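Local coordinates for protein beta sliding clamp (Borrelia burgdorferi, PDB 6DJ8) that probably forms a head-to-tail dimeric ring around DNA and tethers DNA polymerases and other replication proteins to it, conferring processivity, at residues L46-V49 and L54-K57; V102-E105 and L110-M113; E364-F367 and L373-S376. One frame throughout, in Å; residues are numbered along the deposited sequence.

Interaction 1: L46-V49 and L54-K57; sequences LIEV and LIIK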
ATOM      1  N   LEU A  46     -13.917  -9.717  23.431  1.00 39.45           N
ATOM      2  CA  LEU A  46     -14.107 -10.314  24.743  1.00 41.83           C
ATOM      3  C   LEU A  46     -13.276 -11.583  24.777  1.00 40.08           C
ATOM      4  O   LEU A  46     -13.437 -12.451  23.919  1.00 37.32           O
ATOM      5  CB  LEU A  46     -15.584 -10.610  25.014  1.00 42.20           C
ATOM      6  CG  LEU A  46     -15.896 -11.426  26.270  1.00 44.66           C
ATOM      7  CD1 LEU A  46     -15.563 -10.639  27.511  1.00 44.75           C
ATOM      8  CD2 LEU A  46     -17.380 -11.869  26.307  1.00 48.33           C
ATOM      9  N   ILE A  47     -12.352 -11.671  25.733  1.00 38.68           N
ATOM     10  CA  ILE A  47     -11.563 -12.883  25.906  1.00 38.25           C
ATOM     11  C   ILE A  47     -11.959 -13.518  27.220  1.00 43.97           C
ATOM     12  O   ILE A  47     -12.206 -12.823  28.216  1.00 42.77           O
ATOM     13  CB  ILE A  47     -10.042 -12.631  25.848  1.00 45.00           C
ATOM     14  CG1 ILE A  47      -9.574 -11.813  27.039  1.00 47.19           C
ATOM     15  CG2 ILE A  47      -9.648 -12.007  24.526  1.00 40.78           C
ATOM     16  CD1 ILE A  47      -8.336 -12.392  27.675  1.00 57.17           C
ATOM     17  N   GLU A  48     -12.060 -14.841  27.211  1.00 40.85           N
ATOM     18  CA  GLU A  48     -12.463 -15.578  28.395  1.00 44.56           C
ATOM     19  C   GLU A  48     -11.471 -16.698  28.630  1.00 44.21           C
ATOM     20  O   GLU A  48     -11.155 -17.455  27.704  1.00 41.72           O
ATOM     21  CB  GLU A  48     -13.877 -16.151  28.256  1.00 45.88           C
ATOM     22  CG  GLU A  48     -14.144 -17.245  29.268  1.00 51.70           C
ATOM     23  CD  GLU A  48     -15.581 -17.741  29.262  1.00 62.63           C
ATOM     24  OE1 GLU A  48     -16.249 -17.649  28.208  1.00 58.49           O
ATOM     25  OE2 GLU A  48     -16.034 -18.221  30.322  1.00 60.86           O
ATOM     26  N   VAL A  49     -10.960 -16.777  29.852  1.00 33.31           N
ATOM     27  CA  VAL A  49     -10.159 -17.910  30.283  1.00 37.53           C
ATOM     28  C   VAL A  49     -11.100 -18.925  30.905  1.00 45.16           C
ATOM     29  O   VAL A  49     -11.807 -18.616  31.871  1.00 43.61           O
ATOM     30  CB  VAL A  49      -9.079 -17.483  31.288  1.00 44.12           C
ATOM     31  CG1 VAL A  49      -8.463 -18.715  31.924  1.00 44.48           C
ATOM     32  CG2 VAL A  49      -8.031 -16.641  30.599  1.00 38.07           C
ATOM     33  N   LEU A  54      -8.588 -20.472  26.039  1.00 43.19           N
ATOM     34  CA  LEU A  54      -8.937 -19.074  25.879  1.00 37.86           C
ATOM     35  C   LEU A  54     -10.021 -18.951  24.817  1.00 43.42           C
ATOM     36  O   LEU A  54      -9.843 -19.424  23.689  1.00 41.10           O
ATOM     37  CB  LEU A  54      -7.715 -18.267  25.461  1.00 35.49           C
ATOM     38  CG  LEU A  54      -7.943 -16.758  25.422  1.00 41.43           C
ATOM     39  CD1 LEU A  54      -8.007 -16.196  26.836  1.00 42.67           C
ATOM     40  CD2 LEU A  54      -6.884 -16.070  24.575  1.00 37.26           C
ATOM     41  N   ILE A  55     -11.130 -18.299  25.158  1.00 38.22           N
ATOM     42  CA  ILE A  55     -12.205 -18.062  24.198  1.00 40.31           C
ATOM     43  C   ILE A  55     -12.149 -16.594  23.806  1.00 40.35           C
ATOM     44  O   ILE A  55     -12.209 -15.714  24.671  1.00 39.95           O
ATOM     45  CB  ILE A  55     -13.587 -18.396  24.776  1.00 44.51           C
ATOM     46  CG1 ILE A  55     -13.635 -19.822  25.341  1.00 50.82           C
ATOM     47  CG2 ILE A  55     -14.618 -18.193  23.707  1.00 43.93           C
ATOM     48  CD1 ILE A  55     -13.140 -20.868  24.413  1.00 51.89           C
ATOM     49  N   ILE A  56     -12.010 -16.328  22.515  1.00 34.55           N
ATOM     50  CA  ILE A  56     -11.994 -14.973  21.977  1.00 34.65           C
ATOM     51  C   ILE A  56     -13.298 -14.755  21.227  1.00 38.56           C
ATOM     52  O   ILE A  56     -13.656 -15.553  20.349  1.00 37.63           O
ATOM     53  CB  ILE A  56     -10.776 -14.753  21.061  1.00 42.45           C
ATOM     54  CG1 ILE A  56      -9.482 -14.863  21.873  1.00 38.93           C
ATOM     55  CG2 ILE A  56     -10.847 -13.395  20.356  1.00 36.41           C
ATOM     56  CD1 ILE A  56      -8.275 -15.066  21.011  1.00 39.34           C
ATOM     57  N   LYS A  57     -14.027 -13.702  21.593  1.00 33.90           N
ATOM     58  CA  LYS A  57     -15.288 -13.374  20.936  1.00 38.40           C
ATOM     59  C   LYS A  57     -15.223 -11.968  20.359  1.00 39.00           C
ATOM     60  O   LYS A  57     -14.620 -11.061  20.951  1.00 38.68           O
ATOM     61  CB  LYS A  57     -16.480 -13.477  21.895  1.00 37.21           C
ATOM     62  CG  LYS A  57     -16.808 -14.896  22.346  1.00 43.54           C
ATOM     63  CD  LYS A  57     -18.013 -14.892  23.304  1.00 50.62           C
ATOM     64  CE  LYS A  57     -18.130 -16.185  24.089  1.00 59.93           C
ATOM     65  NZ  LYS A  57     -19.297 -16.177  25.059  1.00 61.62           N
TER

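Interaction 2: V102-E105 and L110-M113; sequences VFNE and LEIM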
ATOM      1  N   VAL A 102      -1.548 -10.799  32.372  1.00 45.54           N
ATOM      2  CA  VAL A 102      -2.044 -10.686  33.736  1.00 42.87           C
ATOM      3  C   VAL A 102      -3.189  -9.690  33.720  1.00 40.42           C
ATOM      4  O   VAL A 102      -3.067  -8.615  33.127  1.00 43.29           O
ATOM      5  CB  VAL A 102      -0.939 -10.227  34.706  1.00 41.37           C
ATOM      6  CG1 VAL A 102      -1.499 -10.078  36.119  1.00 41.78           C
ATOM      7  CG2 VAL A 102       0.230 -11.195  34.687  1.00 41.27           C
ATOM      8  N   PHE A 103      -4.304 -10.046  34.344  1.00 39.36           N
ATOM      9  CA  PHE A 103      -5.432  -9.131  34.420  1.00 41.40           C
ATOM     10  C   PHE A 103      -5.395  -8.460  35.781  1.00 45.00           C
ATOM     11  O   PHE A 103      -5.481  -9.133  36.812  1.00 44.11           O
ATOM     12  CB  PHE A 103      -6.769  -9.833  34.189  1.00 40.46           C
ATOM     13  CG  PHE A 103      -7.959  -8.919  34.311  1.00 42.67           C
ATOM     14  CD1 PHE A 103      -7.912  -7.633  33.802  1.00 40.83           C
ATOM     15  CD2 PHE A 103      -9.144  -9.361  34.873  1.00 45.21           C
ATOM     16  CE1 PHE A 103      -8.996  -6.789  33.892  1.00 43.65           C
ATOM     17  CE2 PHE A 103     -10.242  -8.523  34.962  1.00 48.47           C
ATOM     18  CZ  PHE A 103     -10.170  -7.235  34.469  1.00 50.10           C
ATOM     19  N   ASN A 104      -5.323  -7.138  35.770  1.00 47.25           N
ATOM     20  CA  ASN A 104      -5.273  -6.309  36.972  1.00 51.62           C
ATOM     21  C   ASN A 104      -6.649  -5.674  37.051  1.00 50.00           C
ATOM     22  O   ASN A 104      -6.877  -4.578  36.536  1.00 50.13           O
ATOM     23  CB  ASN A 104      -4.163  -5.257  36.848  1.00 54.51           C
ATOM     24  CG  ASN A 104      -3.975  -4.424  38.112  1.00 63.81           C
ATOM     25  OD1 ASN A 104      -3.152  -3.503  38.130  1.00 65.15           O
ATOM     26  ND2 ASN A 104      -4.720  -4.737  39.160  1.00 53.81           N
ATOM     27  N   GLU A 105      -7.561  -6.369  37.729  1.00 50.54           N
ATOM     28  CA  GLU A 105      -8.916  -5.864  37.855  1.00 57.25           C
ATOM     29  C   GLU A 105      -8.970  -4.611  38.715  1.00 62.97           C
ATOM     30  O   GLU A 105      -9.810  -3.738  38.476  1.00 64.08           O
ATOM     31  CB  GLU A 105      -9.811  -6.959  38.431  1.00 65.50           C
ATOM     32  CG  GLU A 105     -11.289  -6.803  38.133  1.00 65.76           C
ATOM     33  CD  GLU A 105     -12.133  -7.783  38.927  1.00 74.53           C
ATOM     34  OE1 GLU A 105     -11.733  -8.121  40.066  1.00 76.33           O
ATOM     35  OE2 GLU A 105     -13.188  -8.217  38.412  1.00 76.13           O
ATOM     36  N   LEU A 110      -4.553  -4.836  31.584  1.00 40.77           N
ATOM     37  CA  LEU A 110      -3.846  -6.060  31.269  1.00 40.81           C
ATOM     38  C   LEU A 110      -2.361  -5.734  31.357  1.00 42.63           C
ATOM     39  O   LEU A 110      -1.916  -4.731  30.796  1.00 43.77           O
ATOM     40  CB  LEU A 110      -4.223  -6.529  29.870  1.00 39.75           C
ATOM     41  CG  LEU A 110      -4.912  -7.880  29.733  1.00 41.32           C
ATOM     42  CD1 LEU A 110      -6.173  -7.885  30.536  1.00 44.38           C
ATOM     43  CD2 LEU A 110      -5.232  -8.092  28.257  1.00 37.75           C
ATOM     44  N   GLU A 111      -1.614  -6.522  32.116  1.00 39.18           N
ATOM     45  CA  GLU A 111      -0.176  -6.348  32.230  1.00 41.56           C
ATOM     46  C   GLU A 111       0.429  -7.526  31.492  1.00 43.38           C
ATOM     47  O   GLU A 111       0.109  -8.682  31.793  1.00 41.93           O
ATOM     48  CB  GLU A 111       0.269  -6.320  33.689  1.00 45.58           C
ATOM     49  CG  GLU A 111      -0.671  -5.525  34.588  1.00 47.66           C
ATOM     50  CD  GLU A 111      -0.045  -4.260  35.127  1.00 58.04           C
ATOM     51  OE1 GLU A 111       1.122  -3.973  34.784  1.00 59.99           O
ATOM     52  OE2 GLU A 111      -0.721  -3.550  35.901  1.00 58.49           O
ATOM     53  N   ILE A 112       1.293  -7.237  30.526  1.00 41.92           N
ATOM     54  CA  ILE A 112       1.823  -8.254  29.635  1.00 36.88           C
ATOM     55  C   ILE A 112       3.336  -8.255  29.759  1.00 42.54           C
ATOM     56  O   ILE A 112       3.975  -7.191  29.764  1.00 39.47           O
ATOM     57  CB  ILE A 112       1.381  -8.004  28.184  1.00 41.16           C
ATOM     58  CG1 ILE A 112      -0.136  -7.781  28.143  1.00 38.71           C
ATOM     59  CG2 ILE A 112       1.812  -9.144  27.294  1.00 34.31           C
ATOM     60  CD1 ILE A 112      -0.737  -7.710  26.726  1.00 44.15           C
ATOM     61  N   MET A 113       3.899  -9.447  29.870  1.00 35.10           N
ATOM     62  CA  MET A 113       5.330  -9.624  29.972  1.00 44.38           C
ATOM     63  C   MET A 113       5.666 -10.873  29.184  1.00 41.02           C
ATOM     64  O   MET A 113       4.798 -11.720  28.930  1.00 42.02           O
ATOM     65  CB  MET A 113       5.778  -9.735  31.443  1.00 39.52           C
ATOM     66  CG  MET A 113       5.125 -10.908  32.181  1.00 52.17           C
ATOM     67  SD  MET A 113       4.545 -10.491  33.848  1.00 72.67           S
ATOM     68  CE  MET A 113       3.361  -9.197  33.458  1.00 55.48           C
TER

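Interaction 3: E364-F367 and L373-S376; sequences EIQF and LKLS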
ATOM      1  N   GLU A 364     -15.283 -19.738 -21.641  1.00 39.09           N
ATOM      2  CA  GLU A 364     -16.370 -19.644 -22.606  1.00 43.94           C
ATOM      3  C   GLU A 364     -17.142 -18.358 -22.351  1.00 41.70           C
ATOM      4  O   GLU A 364     -17.487 -18.050 -21.206  1.00 42.40           O
ATOM      5  CB  GLU A 364     -17.309 -20.852 -22.508  1.00 40.94           C
ATOM      6  CG  GLU A 364     -16.613 -22.198 -22.405  1.00 49.07           C
ATOM      7  CD  GLU A 364     -17.593 -23.332 -22.110  1.00 58.66           C
ATOM      8  OE1 GLU A 364     -18.176 -23.330 -21.007  1.00 56.23           O
ATOM      9  OE2 GLU A 364     -17.771 -24.219 -22.961  1.00 54.59           O
ATOM     10  N   ILE A 365     -17.380 -17.595 -23.414  1.00 39.15           N
ATOM     11  CA  ILE A 365     -18.175 -16.372 -23.361  1.00 38.51           C
ATOM     12  C   ILE A 365     -19.245 -16.510 -24.435  1.00 44.71           C
ATOM     13  O   ILE A 365     -18.928 -16.582 -25.632  1.00 43.39           O
ATOM     14  CB  ILE A 365     -17.338 -15.113 -23.585  1.00 36.42           C
ATOM     15  CG1 ILE A 365     -16.234 -15.016 -22.527  1.00 42.47           C
ATOM     16  CG2 ILE A 365     -18.243 -13.885 -23.556  1.00 38.63           C
ATOM     17  CD1 ILE A 365     -15.160 -13.992 -22.851  1.00 47.97           C
ATOM     18  N   GLN A 366     -20.505 -16.572 -24.012  1.00 37.59           N
ATOM     19  CA  GLN A 366     -21.620 -16.834 -24.907  1.00 41.92           C
ATOM     20  C   GLN A 366     -22.713 -15.811 -24.644  1.00 47.95           C
ATOM     21  O   GLN A 366     -22.853 -15.304 -23.525  1.00 44.72           O
ATOM     22  CB  GLN A 366     -22.152 -18.243 -24.694  1.00 43.91           C
ATOM     23  CG  GLN A 366     -21.062 -19.291 -24.731  1.00 47.46           C
ATOM     24  CD  GLN A 366     -21.556 -20.661 -24.338  1.00 52.65           C
ATOM     25  OE1 GLN A 366     -22.707 -20.828 -23.941  1.00 50.64           O
ATOM     26  NE2 GLN A 366     -20.692 -21.657 -24.464  1.00 52.45           N
ATOM     27  N   PHE A 367     -23.495 -15.515 -25.676  1.00 41.78           N
ATOM     28  CA  PHE A 367     -24.549 -14.518 -25.552  1.00 43.88           C
ATOM     29  C   PHE A 367     -25.486 -14.613 -26.745  1.00 51.56           C
ATOM     30  O   PHE A 367     -25.099 -15.043 -27.832  1.00 51.63           O
ATOM     31  CB  PHE A 367     -23.998 -13.094 -25.485  1.00 40.70           C
ATOM     32  CG  PHE A 367     -23.196 -12.701 -26.681  1.00 41.36           C
ATOM     33  CD1 PHE A 367     -21.857 -13.047 -26.788  1.00 46.47           C
ATOM     34  CD2 PHE A 367     -23.789 -11.987 -27.717  1.00 47.00           C
ATOM     35  CE1 PHE A 367     -21.113 -12.668 -27.913  1.00 46.54           C
ATOM     36  CE2 PHE A 367     -23.057 -11.608 -28.837  1.00 48.26           C
ATOM     37  CZ  PHE A 367     -21.722 -11.954 -28.939  1.00 46.79           C
ATOM     38  N   LEU A 373     -24.505 -11.562 -21.215  1.00 36.36           N
ATOM     39  CA  LEU A 373     -23.279 -12.294 -21.486  1.00 36.14           C
ATOM     40  C   LEU A 373     -23.106 -13.377 -20.427  1.00 44.74           C
ATOM     41  O   LEU A 373     -23.234 -13.106 -19.227  1.00 39.86           O
ATOM     42  CB  LEU A 373     -22.089 -11.332 -21.467  1.00 39.11           C
ATOM     43  CG  LEU A 373     -20.856 -11.648 -22.291  1.00 48.20           C
ATOM     44  CD1 LEU A 373     -21.214 -11.545 -23.746  1.00 54.12           C
ATOM     45  CD2 LEU A 373     -19.734 -10.683 -21.950  1.00 55.57           C
ATOM     46  N   LYS A 374     -22.817 -14.595 -20.863  1.00 36.96           N
ATOM     47  CA  LYS A 374     -22.625 -15.715 -19.953  1.00 39.63           C
ATOM     48  C   LYS A 374     -21.176 -16.162 -19.983  1.00 39.69           C
ATOM     49  O   LYS A 374     -20.617 -16.411 -21.059  1.00 36.97           O
ATOM     50  CB  LYS A 374     -23.536 -16.889 -20.306  1.00 45.59           C
ATOM     51  CG  LYS A 374     -23.265 -18.132 -19.464  1.00 43.75           C
ATOM     52  CD  LYS A 374     -24.396 -19.156 -19.632  1.00 49.80           C
ATOM     53  CE  LYS A 374     -24.095 -20.150 -20.745  1.00 49.56           C
ATOM     54  NZ  LYS A 374     -22.795 -20.848 -20.551  1.00 57.81           N
ATOM     55  N   LEU A 375     -20.571 -16.240 -18.804  1.00 33.08           N
ATOM     56  CA  LEU A 375     -19.202 -16.702 -18.637  1.00 36.59           C
ATOM     57  C   LEU A 375     -19.196 -18.034 -17.918  1.00 40.86           C
ATOM     58  O   LEU A 375     -19.843 -18.176 -16.878  1.00 40.20           O
ATOM     59  CB  LEU A 375     -18.370 -15.704 -17.824  1.00 34.26           C
ATOM     60  CG  LEU A 375     -17.784 -14.453 -18.458  1.00 42.05           C
ATOM     61  CD1 LEU A 375     -18.803 -13.723 -19.277  1.00 41.99           C
ATOM     62  CD2 LEU A 375     -17.177 -13.519 -17.330  1.00 35.81           C
ATOM     63  N   SER A 376     -18.420 -18.979 -18.436  1.00 38.64           N
ATOM     64  CA  SER A 376     -18.299 -20.281 -17.810  1.00 42.83           C
ATOM     65  C   SER A 376     -16.961 -20.896 -18.184  1.00 44.38           C
ATOM     66  O   SER A 376     -16.291 -20.466 -19.130  1.00 46.25           O
ATOM     67  CB  SER A 376     -19.441 -21.202 -18.245  1.00 48.11           C
ATOM     68  OG  SER A 376     -19.504 -21.243 -19.657  1.00 49.32           O
TER

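Interaction 1: L46-V49 and L54-K57
Leu46 and Lys57 face each other as a hydrogen-bonded antiparallel pair within the hairpin of strands 44-50 and 53-59. Lys57 N gives the shorter of their two bonds, 2.7 Å to Leu46 O, the donor lying nearly in line with the carbonyl. On their shared face Leu46 CD2 stands 4.3 Å from Lys57 CD, while the ammonium at the end of the extended lysine is claimed by Tyr142 O and Asn141 OD1. Ile47, on the other face, forms a non-hydrogen-bonded pair with Ile56; its CA makes a CA-H...O contact with Ile55 O. Its CG1 stands between the backbone N and the carbonyl carbon (chi1 67°), which sends CD1 to Leu54 CD1 at 3.9 Å, while CG2 meets Ile56 CG1 at the same distance, 3.9 Å. Glu48 returns to the face of Leu46 and Lys57 and exchanges two bonds with Ile55, each 2.7 Å between N and O (Glu48 N to Ile55 O, Ile55 N to Glu48 O) and each with the donor in the carbonyl plane. Its extended chain carries the carboxylate to weak, long ion pairs with Lys78 and Lys50. Val49 closes the segment by setting CG2 3.8 Å from Leu54 CD1, so this leucine methyl is touched by both Val49 and Ile47. Phe15 of strand 14-18 covers Ile47, Val49 and Leu54. Ile47, Val49, Leu54 and Ile56 thus make one face wholly aliphatic, built into the N-terminal domain core; the other mixes Leu46 and Ile55 with charged Glu48 and Lys57. Residues of the aliphatic face bond through their backbones to strands 77-82 and 64-70.

Interaction 2: V102-E105 and L110-M113
Phe103 holds CG opposite its backbone N (chi1 178°), and Leu110, with chi1 at -118°, carries its branch back across the hairpin, so that Leu110 CD1 comes within 3.7 Å of Phe103 CD1. The two side chains cross at about a right angle, and the methyl reaches the ring obliquely. Over the centre of one ring face lies the backbone N of Glu105, 4.0 Å above the plane. On the other side of the sheet Met113, bent at both chi2 and chi3, swings its terminal methyl back over the hairpin, and CE rests 3.9 Å from Val102 CG2. Val102 CB lies 3.5 Å from Glu111 O.

In the backbone Val102 and Glu111 form a hydrogen-bonded antiparallel pair. Val102 N reaches Glu111 O at 2.8 Å, and Glu111 N returns to Val102 O at 2.7 Å, the latter donor lying in the carbonyl plane. The same Val102 O also receives the CA-H of Leu110, CA to O 3.3 Å, so two donors converge on one carbonyl. Glu111 CG passes beside Asn104 CB; OE1 is bonded to His126 NE2 of the adjoining strand 126-130.

The hairpin therefore has two unlike sides. Phe103 and Leu110 pack inward on Val79 of strand 77-82, joining this sheet to the one beside it within the N-terminal domain. On the side of Val102 and Glu111, a carboxylate bonded to a histidine adds a side-chain link to the backbone bonds joining strand 109-114 to strand 126-130; if that histidine is protonated, the bond would gain an ionic part.

Interaction 3: E364-F367 and L373-S376
Backbone bonds join Glu364 with Ser376 and Gln366 with Lys374, two hydrogen-bonded antiparallel pairs. The carbonyls of Ser376 and Gln366 are approached nearly end-on, Glu364 N lying 2.8 Å from Ser376 O and Lys374 N also 2.8 Å from Gln366 O. The return bond of the first pair is longer, Ser376 N to Glu364 O 3.1 Å. Between the pairs, Lys374 O and Glu364 O accept CA-H...O contacts from Ile365 and Leu375.

Polar side chains occupy the face of these same pairs. Ser376 OG sits between its own backbone N and carbonyl carbon (chi1 53°), turned toward Glu364, and donates to OE1 at 2.8 Å. It meets the carboxylate on the anti side, 34° out of its plane. Gln366 and Lys374 run side by side in the same direction; the lysine curls at chi3 and chi4 so that NZ comes 3.4 Å from Gln366 OE1, a weak hydrogen bond.

Apolar contacts fill the other face. Leu373 touches two residues of the facing strand: its CG is 3.7 Å from Ile365 CG2, and its CD1 is 3.5 Å from Phe367 CD1, meeting the ring obliquely. Met344 of strand 342-347 and Phe351 of helix 348-355 extend this core, and Phe308 meets the Phe367 ring.

This C-terminal-domain hairpin thus packs an apolar face on a second sheet and a helix. On its polar face the serine hydroxyl would probably stabilise the negative charge of Glu364; Lys374 NZ, 5.3 Å from Glu364 OE1, could add only a longer-range electrostatic effect.

In the fold
All three contacts join the two strands of antiparallel hairpins in a beta sliding clamp, whose chain is built from three related clamp domains. Interactions 1 and 2 belong to the N-terminal domain, in different sheets; their centres lie 15 Å apart and their nearest atoms about 5 Å, with no direct touch. Val79, on the strand beside 46-49, bridges them: it packs on Ile47 from interaction 1 and on Phe103 and Leu110 from interaction 2. Interaction 3 sits in the C-terminal domain across the chain's centre, 48 Å between centres from interaction 1 and 59 Å from interaction 2. The central domain separates them in sequence, consistent with an elongated arc forming half the ring.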